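Local structure of adenosine monophosphate-protein transferase (Bartonella henselae str. Houston-1, 5NH2) at residues 127-137 with 168-176; 214-222 with 255-266. The protein transfers AMP from ATP onto tyrosine or threonine residues of host target proteins through its Fic domain, which here is followed by an intracellular delivery domain. All coordinates share one frame; numbering follows the deposited sequence.

Interaction 1: residues 127-137 with 168-176; sequences NLQGLTREEFN and LAKAAGHQL
One face of the His174 imidazole lies against Arg133 CA, a CH-pi contact 3.9 Å from the ring centroid. At the ring's edge, within the imidazole plane, NE2 donates to Leu131 O (2.9 Å), a bent bond of 133° that reaches the oxygen from above the carbonyl plane; a water also sits at NE2. Together these contacts probably hold the ring's rotation beside the first turn of helix 133-150, which Thr132 and Glu135 start with a capping box. The Phe136 and His174 side chains run past one another with opposite headings, ring planes 37° apart. A chi1 of 175°, placing CG opposite the backbone N, carries the Phe136 ring in toward the helix end at 168-171: CZ comes 3.3 Å from Ala169 CA, CE1 reaches Ala172 CB, and Leu176 CD1 meets the edge at CE2. Leu128 O and Asn137 OD1 lie at the Phe136 edge, in its plane. Leu168 CD1 packs against Asn127 O. One water donates to Asn127 O and, over 2.7 Å, to Leu168 O. Helix 157-171 ends in a Schellman motif at Gly173, turning His174 toward helix 133-150. The arrangement ties together two helices of the Fic fold, the second of which contains ATP-binding residues near its start.

Interaction 2: residues 214-222 with 255-266; sequences KIRLLKEFM and LEGFALNVKGAY
Hydrogen bonding centres on Glu220, whose carboxylate grips two successive backbone amides where strand 257-262 begins. OE1 takes Glu256 N on its syn lone pair, 2.7 Å away and nearly straight at 169°; OE2 takes Gly257 N at 3.0 Å, also on the syn side but somewhat out of the carboxylate plane and more bent. An extended side chain, with CG anti to the backbone N, carries the carboxylate from the helix to these two amides. The charged pair is Arg216 with Glu256: the arginine chain lies across the glutamate chain, while the guanidinium and carboxylate planes are 14° apart. NH1 approaches OE2 in a salt bridge whose modelled length is too short to be taken literally. A water donates to both Glu256 OE1 and Arg216 O, a second link between this side chain and the helix. Among the van der Waals contacts, Leu217 CD2 rests on the backbone at Glu256 O and Gly257 CA; farther along the helix, Phe221 sets CZ over one face of Tyr266, 3.8 Å from CG, with Ala259 CB at 4.3 Å from CE1. Ile268 and Val237 also touch Phe221. The 214-222 segment of helix 212-227 thus crosses strand 257-262 at -66°, packing against one side of the mixed sheet; the strand and the type I' hairpin joining it to strand 265-270 belong to the intracellular delivery domain, of the OB clan.

In the fold
Both contacts are partly buried, with buried aromatic side chains beside more exposed polar groups. Interaction 1 joins two helices and the turns at their ends inside the Fic region, with one direct side-chain hydrogen bond, bridging waters and a phenylalanine packed on small residues. Interaction 2 sets a helix on a beta hairpin of the intracellular delivery domain, away from the ATP site, and relies more on charge: a carboxylate on backbone amides and an arginine-glutamate pair. They hold different elements, yet they meet where Gln175 CD packs on Ile215 CD1 at 3.8 Å. Glu207 bridges them further, pairing with Arg133 and, weakly, with Lys214.

Interaction 1: residues 127-137 with 168-176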
loop_
_atom_site.group_PDB
_atom_site.type_symbol
_atom_site.label_atom_id
_atom_site.label_comp_id
_atom_site.label_asym_id
_atom_site.label_seq_id
_atom_site.Cartn_x
_atom_site.Cartn_y
_atom_site.Cartn_z
ATOM N N ASN A 127 -16.923 -8.289 10.383
ATOM C CA ASN A 127 -16.010 -7.304 9.834
ATOM C C ASN A 127 -14.797 -7.097 10.727
ATOM O O ASN A 127 -14.142 -6.050 10.649
ATOM C CB ASN A 127 -16.758 -5.994 9.569
ATOM C CG ASN A 127 -17.869 -6.187 8.569
ATOM O OD1 ASN A 127 -17.648 -6.678 7.438
ATOM N ND2 ASN A 127 -19.081 -5.851 8.978
ATOM N N LEU A 128 -14.481 -8.117 11.536
ATOM C CA LEU A 128 -13.317 -8.132 12.428
ATOM C C LEU A 128 -13.419 -7.056 13.503
ATOM O O LEU A 128 -12.402 -6.552 13.979
ATOM C CB LEU A 128 -11.989 -7.971 11.666
ATOM C CG LEU A 128 -11.671 -8.982 10.568
ATOM C CD1 LEU A 128 -10.195 -8.887 10.197
ATOM C CD2 LEU A 128 -12.038 -10.400 11.023
ATOM N N GLN A 129 -14.633 -6.680 13.881
ATOM C CA GLN A 129 -14.800 -5.646 14.890
ATOM C C GLN A 129 -14.781 -6.255 16.303
ATOM O O GLN A 129 -14.797 -7.481 16.491
ATOM C CB GLN A 129 -16.096 -4.866 14.610
ATOM C CG GLN A 129 -15.918 -3.826 13.460
ATOM C CD GLN A 129 -17.191 -3.446 12.690
ATOM O OE1 GLN A 129 -18.301 -3.546 13.192
ATOM N NE2 GLN A 129 -17.012 -3.018 11.443
ATOM N N GLY A 130 -14.774 -5.374 17.302
ATOM C CA GLY A 130 -14.743 -5.803 18.692
ATOM C C GLY A 130 -13.597 -6.729 19.035
ATOM O O GLY A 130 -13.762 -7.633 19.862
ATOM N N LEU A 131 -12.446 -6.547 18.400
ATOM C CA LEU A 131 -11.249 -7.331 18.660
ATOM C C LEU A 131 -10.176 -6.392 19.186
ATOM O O LEU A 131 -10.197 -5.191 18.898
ATOM C CB LEU A 131 -10.748 -8.040 17.380
ATOM C CG LEU A 131 -11.735 -9.038 16.788
ATOM C CD1 LEU A 131 -11.313 -9.701 15.432
ATOM C CD2 LEU A 131 -12.100 -10.095 17.879
ATOM N N THR A 132 -9.214 -6.944 19.928
ATOM C CA THR A 132 -7.993 -6.190 20.221
ATOM C C THR A 132 -7.151 -6.044 18.950
ATOM O O THR A 132 -7.431 -6.664 17.924
ATOM C CB THR A 132 -7.137 -6.905 21.266
ATOM O OG1 THR A 132 -6.688 -8.159 20.724
ATOM C CG2 THR A 132 -7.893 -7.134 22.531
ATOM N N ARG A 133 -6.068 -5.255 19.040
ATOM C CA ARG A 133 -5.207 -5.034 17.874
ATOM C C ARG A 133 -4.546 -6.336 17.402
ATOM O O ARG A 133 -4.484 -6.609 16.188
ATOM C CB ARG A 133 -4.130 -3.977 18.169
ATOM C CG ARG A 133 -3.241 -3.605 16.893
ATOM C CD ARG A 133 -2.278 -2.500 17.232
ATOM N NE ARG A 133 -1.421 -2.915 18.331
ATOM C CZ ARG A 133 -0.326 -3.645 18.164
ATOM N NH1 ARG A 133 0.076 -4.003 16.933
ATOM N NH2 ARG A 133 0.381 -3.998 19.216
ATOM N N GLU A 134 -4.059 -7.152 18.339
ATOM C CA GLU A 134 -3.374 -8.391 17.977
ATOM C C GLU A 134 -4.333 -9.386 17.328
ATOM O O GLU A 134 -4.017 -9.984 16.294
ATOM C CB GLU A 134 -2.728 -8.993 19.214
ATOM C CG GLU A 134 -1.336 -8.492 19.438
ATOM C CD GLU A 134 -1.305 -7.263 20.302
ATOM O OE1 GLU A 134 -2.405 -6.721 20.611
ATOM O OE2 GLU A 134 -0.179 -6.847 20.673
ATOM N N GLU A 135 -5.522 -9.547 17.914
ATOM C CA GLU A 135 -6.568 -10.382 17.317
ATOM C C GLU A 135 -6.903 -9.937 15.885
ATOM O O GLU A 135 -6.850 -10.737 14.933
ATOM C CB GLU A 135 -7.816 -10.335 18.209
ATOM C CG GLU A 135 -7.578 -10.780 19.628
ATOM C CD GLU A 135 -8.797 -10.555 20.571
ATOM O OE1 GLU A 135 -9.629 -9.650 20.296
ATOM O OE2 GLU A 135 -8.913 -11.284 21.597
ATOM N N PHE A 136 -7.270 -8.656 15.727
ATOM C CA PHE A 136 -7.552 -8.106 14.414
ATOM C C PHE A 136 -6.423 -8.426 13.447
ATOM O O PHE A 136 -6.677 -8.945 12.362
ATOM C CB PHE A 136 -7.787 -6.598 14.476
ATOM C CG PHE A 136 -7.964 -5.954 13.111
ATOM C CD1 PHE A 136 -9.205 -5.902 12.505
ATOM C CD2 PHE A 136 -6.868 -5.403 12.438
ATOM C CE1 PHE A 136 -9.350 -5.337 11.241
ATOM C CE2 PHE A 136 -7.004 -4.812 11.173
ATOM C CZ PHE A 136 -8.252 -4.782 10.569
ATOM N N ASN A 137 -5.164 -8.166 13.832
ATOM C CA ASN A 137 -4.066 -8.408 12.897
ATOM C C ASN A 137 -3.972 -9.896 12.500
ATOM O O ASN A 137 -3.790 -10.215 11.318
ATOM C CB ASN A 137 -2.733 -7.915 13.472
ATOM C CG ASN A 137 -2.592 -6.337 13.464
ATOM O OD1 ASN A 137 -3.395 -5.620 12.858
ATOM N ND2 ASN A 137 -1.546 -5.822 14.159
ATOM N N LEU A 168 -10.907 -1.230 6.364
ATOM C CA LEU A 168 -11.309 -2.314 7.257
ATOM C C LEU A 168 -10.737 -2.120 8.663
ATOM O O LEU A 168 -11.462 -2.243 9.664
ATOM C CB LEU A 168 -10.860 -3.659 6.690
ATOM C CG LEU A 168 -11.191 -4.877 7.573
ATOM C CD1 LEU A 168 -12.712 -5.181 7.593
ATOM C CD2 LEU A 168 -10.401 -6.090 7.107
ATOM N N ALA A 169 -9.433 -1.837 8.768
ATOM C CA ALA A 169 -8.878 -1.590 10.107
ATOM C C ALA A 169 -9.519 -0.379 10.763
ATOM O O ALA A 169 -9.757 -0.370 11.978
ATOM C CB ALA A 169 -7.366 -1.375 10.037
ATOM N N LYS A 170 -9.745 0.690 9.989
ATOM C CA LYS A 170 -10.324 1.888 10.582
ATOM C C LYS A 170 -11.702 1.596 11.143
ATOM O O LYS A 170 -12.053 2.083 12.224
ATOM C CB LYS A 170 -10.393 3.021 9.556
ATOM C CG LYS A 170 -10.496 4.404 10.152
ATOM C CD LYS A 170 -10.427 5.467 9.037
ATOM C CE LYS A 170 -9.316 5.174 7.991
ATOM N NZ LYS A 170 -9.286 6.108 6.807
ATOM N N ALA A 171 -12.498 0.783 10.438
ATOM C CA ALA A 171 -13.855 0.553 10.939
ATOM C C ALA A 171 -13.852 -0.395 12.136
ATOM O O ALA A 171 -14.743 -0.314 12.991
ATOM C CB ALA A 171 -14.785 0.044 9.829
ATOM N N ALA A 172 -12.840 -1.251 12.250
ATOM C CA ALA A 172 -12.702 -2.133 13.405
ATOM C C ALA A 172 -12.006 -1.457 14.579
ATOM O O ALA A 172 -11.804 -2.098 15.612
ATOM C CB ALA A 172 -11.939 -3.398 13.021
ATOM N N GLY A 173 -11.632 -0.189 14.443
ATOM C CA GLY A 173 -11.026 0.543 15.531
ATOM C C GLY A 173 -9.522 0.430 15.633
ATOM O O GLY A 173 -8.975 0.643 16.726
ATOM N N HIS A 174 -8.838 0.099 14.542
ATOM C CA HIS A 174 -7.378 -0.020 14.527
ATOM C C HIS A 174 -6.860 0.720 13.305
ATOM O O HIS A 174 -7.608 1.466 12.662
ATOM C CB HIS A 174 -6.931 -1.489 14.521
ATOM C CG HIS A 174 -7.616 -2.308 15.565
ATOM N ND1 HIS A 174 -7.343 -2.171 16.910
ATOM C CD2 HIS A 174 -8.616 -3.217 15.473
ATOM C CE1 HIS A 174 -8.137 -2.973 17.600
ATOM N NE2 HIS A 174 -8.916 -3.623 16.753
ATOM N N GLN A 175 -5.580 0.577 13.007
ATOM C CA GLN A 175 -5.018 1.222 11.832
ATOM C C GLN A 175 -3.951 0.327 11.236
ATOM O O GLN A 175 -3.323 -0.482 11.935
ATOM C CB GLN A 175 -4.434 2.616 12.151
ATOM C CG GLN A 175 -3.321 2.631 13.188
ATOM C CD GLN A 175 -2.972 4.060 13.608
ATOM O OE1 GLN A 175 -2.594 4.884 12.770
ATOM N NE2 GLN A 175 -3.111 4.361 14.896
ATOM N N LEU A 176 -3.763 0.489 9.927
ATOM C CA LEU A 176 -2.699 -0.156 9.171
ATOM C C LEU A 176 -2.064 0.946 8.330
ATOM O O LEU A 176 -2.700 1.476 7.409
ATOM C CB LEU A 176 -3.264 -1.294 8.291
ATOM C CG LEU A 176 -3.709 -2.505 9.098
ATOM C CD1 LEU A 176 -4.399 -3.591 8.229
ATOM C CD2 LEU A 176 -2.531 -3.143 9.878
HETATM O O HOH W 1 -13.989 -3.208 10.077
HETATM O O HOH W 2 -11.469 -4.733 16.037
HETATM O O HOH W 3 -11.608 -2.603 18.995
HETATM O O HOH W 4 -4.477 -3.074 12.769
#

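Interaction 2: residues 214-222 with 255-266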
loop_
_atom_site.group_PDB
_atom_site.type_symbol
_atom_site.label_atom_id
_atom_site.label_comp_id
_atom_site.label_asym_id
_atom_site.label_seq_id
_atom_site.Cartn_x
_atom_site.Cartn_y
_atom_site.Cartn_z
ATOM N N LYS A 214 5.111 2.126 17.509
ATOM C CA LYS A 214 6.037 1.815 16.423
ATOM C C LYS A 214 5.836 2.737 15.226
ATOM O O LYS A 214 6.820 3.174 14.586
ATOM C CB LYS A 214 5.927 0.343 16.081
ATOM C CG LYS A 214 6.544 -0.475 17.217
ATOM C CD LYS A 214 6.686 -1.946 16.922
ATOM C CE LYS A 214 7.045 -2.663 18.224
ATOM N NZ LYS A 214 7.262 -4.093 18.028
ATOM N N ILE A 215 4.580 3.129 14.994
ATOM C CA ILE A 215 4.256 4.050 13.908
ATOM C C ILE A 215 4.963 5.391 14.101
ATOM O O ILE A 215 5.440 6.001 13.132
ATOM C CB ILE A 215 2.729 4.204 13.818
ATOM C CG1 ILE A 215 2.113 2.876 13.348
ATOM C CG2 ILE A 215 2.333 5.382 12.902
ATOM C CD1 ILE A 215 0.646 2.859 13.371
ATOM N N ARG A 216 5.048 5.868 15.355
ATOM C CA ARG A 216 5.742 7.134 15.609
ATOM C C ARG A 216 7.195 7.052 15.157
ATOM O O ARG A 216 7.726 8.007 14.573
ATOM C CB ARG A 216 5.732 7.495 17.104
ATOM C CG ARG A 216 4.439 7.739 17.818
ATOM C CD ARG A 216 4.696 8.495 19.185
ATOM N NE ARG A 216 5.086 7.645 20.329
ATOM C CZ ARG A 216 6.345 7.329 20.678
ATOM N NH1 ARG A 216 7.378 7.780 19.978
ATOM N NH2 ARG A 216 6.586 6.555 21.735
ATOM N N LEU A 217 7.856 5.916 15.465
ATOM C CA LEU A 217 9.273 5.722 15.190
ATOM C C LEU A 217 9.541 5.688 13.697
ATOM O O LEU A 217 10.479 6.345 13.211
ATOM C CB LEU A 217 9.744 4.417 15.834
ATOM C CG LEU A 217 9.615 4.347 17.353
ATOM C CD1 LEU A 217 10.087 3.002 17.861
ATOM C CD2 LEU A 217 10.343 5.502 18.051
ATOM N N LEU A 218 8.709 4.942 12.950
ATOM C CA LEU A 218 8.931 4.831 11.513
ATOM C C LEU A 218 8.543 6.115 10.798
ATOM O O LEU A 218 9.171 6.486 9.801
ATOM C CB LEU A 218 8.143 3.665 10.939
ATOM C CG LEU A 218 8.753 2.316 11.168
ATOM C CD1 LEU A 218 7.698 1.267 10.848
ATOM C CD2 LEU A 218 9.960 2.145 10.255
ATOM N N LYS A 219 7.486 6.779 11.269
ATOM C CA LYS A 219 7.162 8.132 10.792
ATOM C C LYS A 219 8.353 9.101 10.901
ATOM O O LYS A 219 8.703 9.805 9.931
ATOM C CB LYS A 219 5.976 8.685 11.573
ATOM C CG LYS A 219 4.641 8.226 11.055
ATOM C CD LYS A 219 3.534 9.070 11.677
ATOM C CE LYS A 219 2.161 8.655 11.164
ATOM N NZ LYS A 219 1.097 9.640 11.516
ATOM N N GLU A 220 8.981 9.163 12.081
ATOM C CA GLU A 220 10.159 10.016 12.206
ATOM C C GLU A 220 11.244 9.586 11.245
ATOM O O GLU A 220 11.827 10.431 10.553
ATOM C CB GLU A 220 10.687 9.990 13.625
ATOM C CG GLU A 220 11.923 10.762 13.848
ATOM C CD GLU A 220 12.440 10.555 15.251
ATOM O OE1 GLU A 220 12.040 11.326 16.147
ATOM O OE2 GLU A 220 13.212 9.594 15.469
ATOM N N PHE A 221 11.508 8.267 11.150
ATOM C CA PHE A 221 12.631 7.831 10.323
ATOM C C PHE A 221 12.399 8.170 8.856
ATOM O O PHE A 221 13.325 8.592 8.152
ATOM C CB PHE A 221 12.884 6.332 10.466
ATOM C CG PHE A 221 13.859 5.806 9.443
ATOM C CD1 PHE A 221 15.222 5.983 9.601
ATOM C CD2 PHE A 221 13.416 5.191 8.307
ATOM C CE1 PHE A 221 16.121 5.504 8.656
ATOM C CE2 PHE A 221 14.309 4.725 7.338
ATOM C CZ PHE A 221 15.662 4.876 7.519
ATOM N N MET A 222 11.172 7.978 8.376
ATOM C CA MET A 222 10.894 8.206 6.962
ATOM C C MET A 222 10.955 9.684 6.655
ATOM O O MET A 222 11.564 10.095 5.657
ATOM C CB MET A 222 9.530 7.628 6.594
ATOM C CG MET A 222 9.433 6.069 6.682
ATOM S SD MET A 222 10.333 5.174 5.377
ATOM C CE MET A 222 9.919 3.456 5.599
ATOM N N LEU A 255 14.660 12.697 17.744
ATOM C CA LEU A 255 13.878 12.969 18.945
ATOM C C LEU A 255 13.301 11.685 19.547
ATOM O O LEU A 255 13.436 11.453 20.748
ATOM C CB LEU A 255 12.769 13.962 18.628
ATOM C CG LEU A 255 13.304 15.362 18.446
ATOM C CD1 LEU A 255 12.397 16.141 17.508
ATOM C CD2 LEU A 255 13.365 15.981 19.831
ATOM N N GLU A 256 12.562 10.893 18.754
ATOM C CA GLU A 256 11.884 9.697 19.275
ATOM C C GLU A 256 12.661 8.375 19.171
ATOM O O GLU A 256 12.559 7.522 20.064
ATOM C CB GLU A 256 10.508 9.596 18.632
ATOM C CG GLU A 256 9.662 10.773 19.137
ATOM C CD GLU A 256 8.248 10.767 18.645
ATOM O OE1 GLU A 256 7.986 11.387 17.595
ATOM O OE2 GLU A 256 7.402 10.145 19.309
ATOM N N GLY A 257 13.446 8.162 18.117
ATOM C CA GLY A 257 13.989 6.841 17.863
ATOM C C GLY A 257 15.395 6.922 17.316
ATOM O O GLY A 257 15.907 8.008 17.017
ATOM N N PHE A 258 16.035 5.758 17.240
ATOM C CA PHE A 258 17.350 5.634 16.625
ATOM C C PHE A 258 17.322 4.536 15.579
ATOM O O PHE A 258 16.468 3.648 15.596
ATOM C CB PHE A 258 18.465 5.330 17.635
ATOM C CG PHE A 258 18.392 3.951 18.212
ATOM C CD1 PHE A 258 17.486 3.660 19.218
ATOM C CD2 PHE A 258 19.228 2.939 17.750
ATOM C CE1 PHE A 258 17.410 2.401 19.766
ATOM C CE2 PHE A 258 19.171 1.655 18.296
ATOM C CZ PHE A 258 18.247 1.388 19.308
ATOM N N ALA A 259 18.306 4.605 14.683
ATOM C CA ALA A 259 18.431 3.720 13.542
ATOM C C ALA A 259 19.771 3.009 13.595
ATOM O O ALA A 259 20.807 3.607 13.928
ATOM C CB ALA A 259 18.311 4.477 12.212
ATOM N N LEU A 260 19.708 1.726 13.263
ATOM C CA LEU A 260 20.822 0.800 13.159
ATOM C C LEU A 260 20.874 0.267 11.728
ATOM O O LEU A 260 19.836 0.112 11.067
ATOM C CB LEU A 260 20.612 -0.346 14.147
ATOM C CG LEU A 260 21.782 -1.150 14.650
ATOM C CD1 LEU A 260 22.972 -0.226 14.776
ATOM C CD2 LEU A 260 21.390 -1.710 16.002
ATOM N N ASN A 261 22.075 -0.019 11.234
ATOM C CA ASN A 261 22.239 -0.471 9.855
ATOM C C ASN A 261 22.845 -1.874 9.849
ATOM O O ASN A 261 24.001 -2.051 10.238
ATOM C CB ASN A 261 23.102 0.512 9.086
ATOM C CG ASN A 261 23.170 0.178 7.653
ATOM O OD1 ASN A 261 22.151 -0.105 7.046
ATOM N ND2 ASN A 261 24.375 0.161 7.093
ATOM N N VAL A 262 22.065 -2.881 9.446
ATOM C CA VAL A 262 22.466 -4.286 9.575
ATOM C C VAL A 262 22.422 -4.940 8.195
ATOM O O VAL A 262 21.337 -5.225 7.668
ATOM C CB VAL A 262 21.574 -5.058 10.562
ATOM C CG1 VAL A 262 21.974 -6.524 10.566
ATOM C CG2 VAL A 262 21.673 -4.476 11.985
ATOM N N LYS A 263 23.598 -5.227 7.633
ATOM C CA LYS A 263 23.689 -5.860 6.318
ATOM C C LYS A 263 22.781 -5.157 5.296
ATOM O O LYS A 263 22.081 -5.794 4.501
ATOM C CB LYS A 263 23.382 -7.367 6.416
ATOM C CG LYS A 263 24.434 -8.133 7.236
ATOM C CD LYS A 263 24.198 -9.644 7.305
ATOM C CE LYS A 263 25.238 -10.321 8.254
ATOM N NZ LYS A 263 26.597 -10.644 7.668
ATOM N N GLY A 264 22.800 -3.821 5.313
ATOM C CA GLY A 264 22.038 -3.012 4.390
ATOM C C GLY A 264 20.632 -2.668 4.835
ATOM O O GLY A 264 20.035 -1.750 4.274
ATOM N N ALA A 265 20.081 -3.389 5.811
ATOM C CA ALA A 265 18.745 -3.112 6.321
ATOM C C ALA A 265 18.762 -1.982 7.350
ATOM O O ALA A 265 19.728 -1.818 8.098
ATOM C CB ALA A 265 18.155 -4.377 6.959
ATOM N N TYR A 266 17.653 -1.233 7.431
ATOM C CA TYR A 266 17.456 -0.254 8.511
ATOM C C TYR A 266 16.544 -0.816 9.617
ATOM O O TYR A 266 15.377 -1.160 9.358
ATOM C CB TYR A 266 16.875 1.054 7.974
ATOM C CG TYR A 266 17.791 1.802 7.061
ATOM C CD1 TYR A 266 18.863 2.512 7.565
ATOM C CD2 TYR A 266 17.571 1.823 5.697
ATOM C CE1 TYR A 266 19.713 3.215 6.725
ATOM C CE2 TYR A 266 18.400 2.526 4.852
ATOM C CZ TYR A 266 19.472 3.210 5.374
ATOM O OH TYR A 266 20.305 3.898 4.540
HETATM O O HOH W 5 6.764 10.537 15.085
#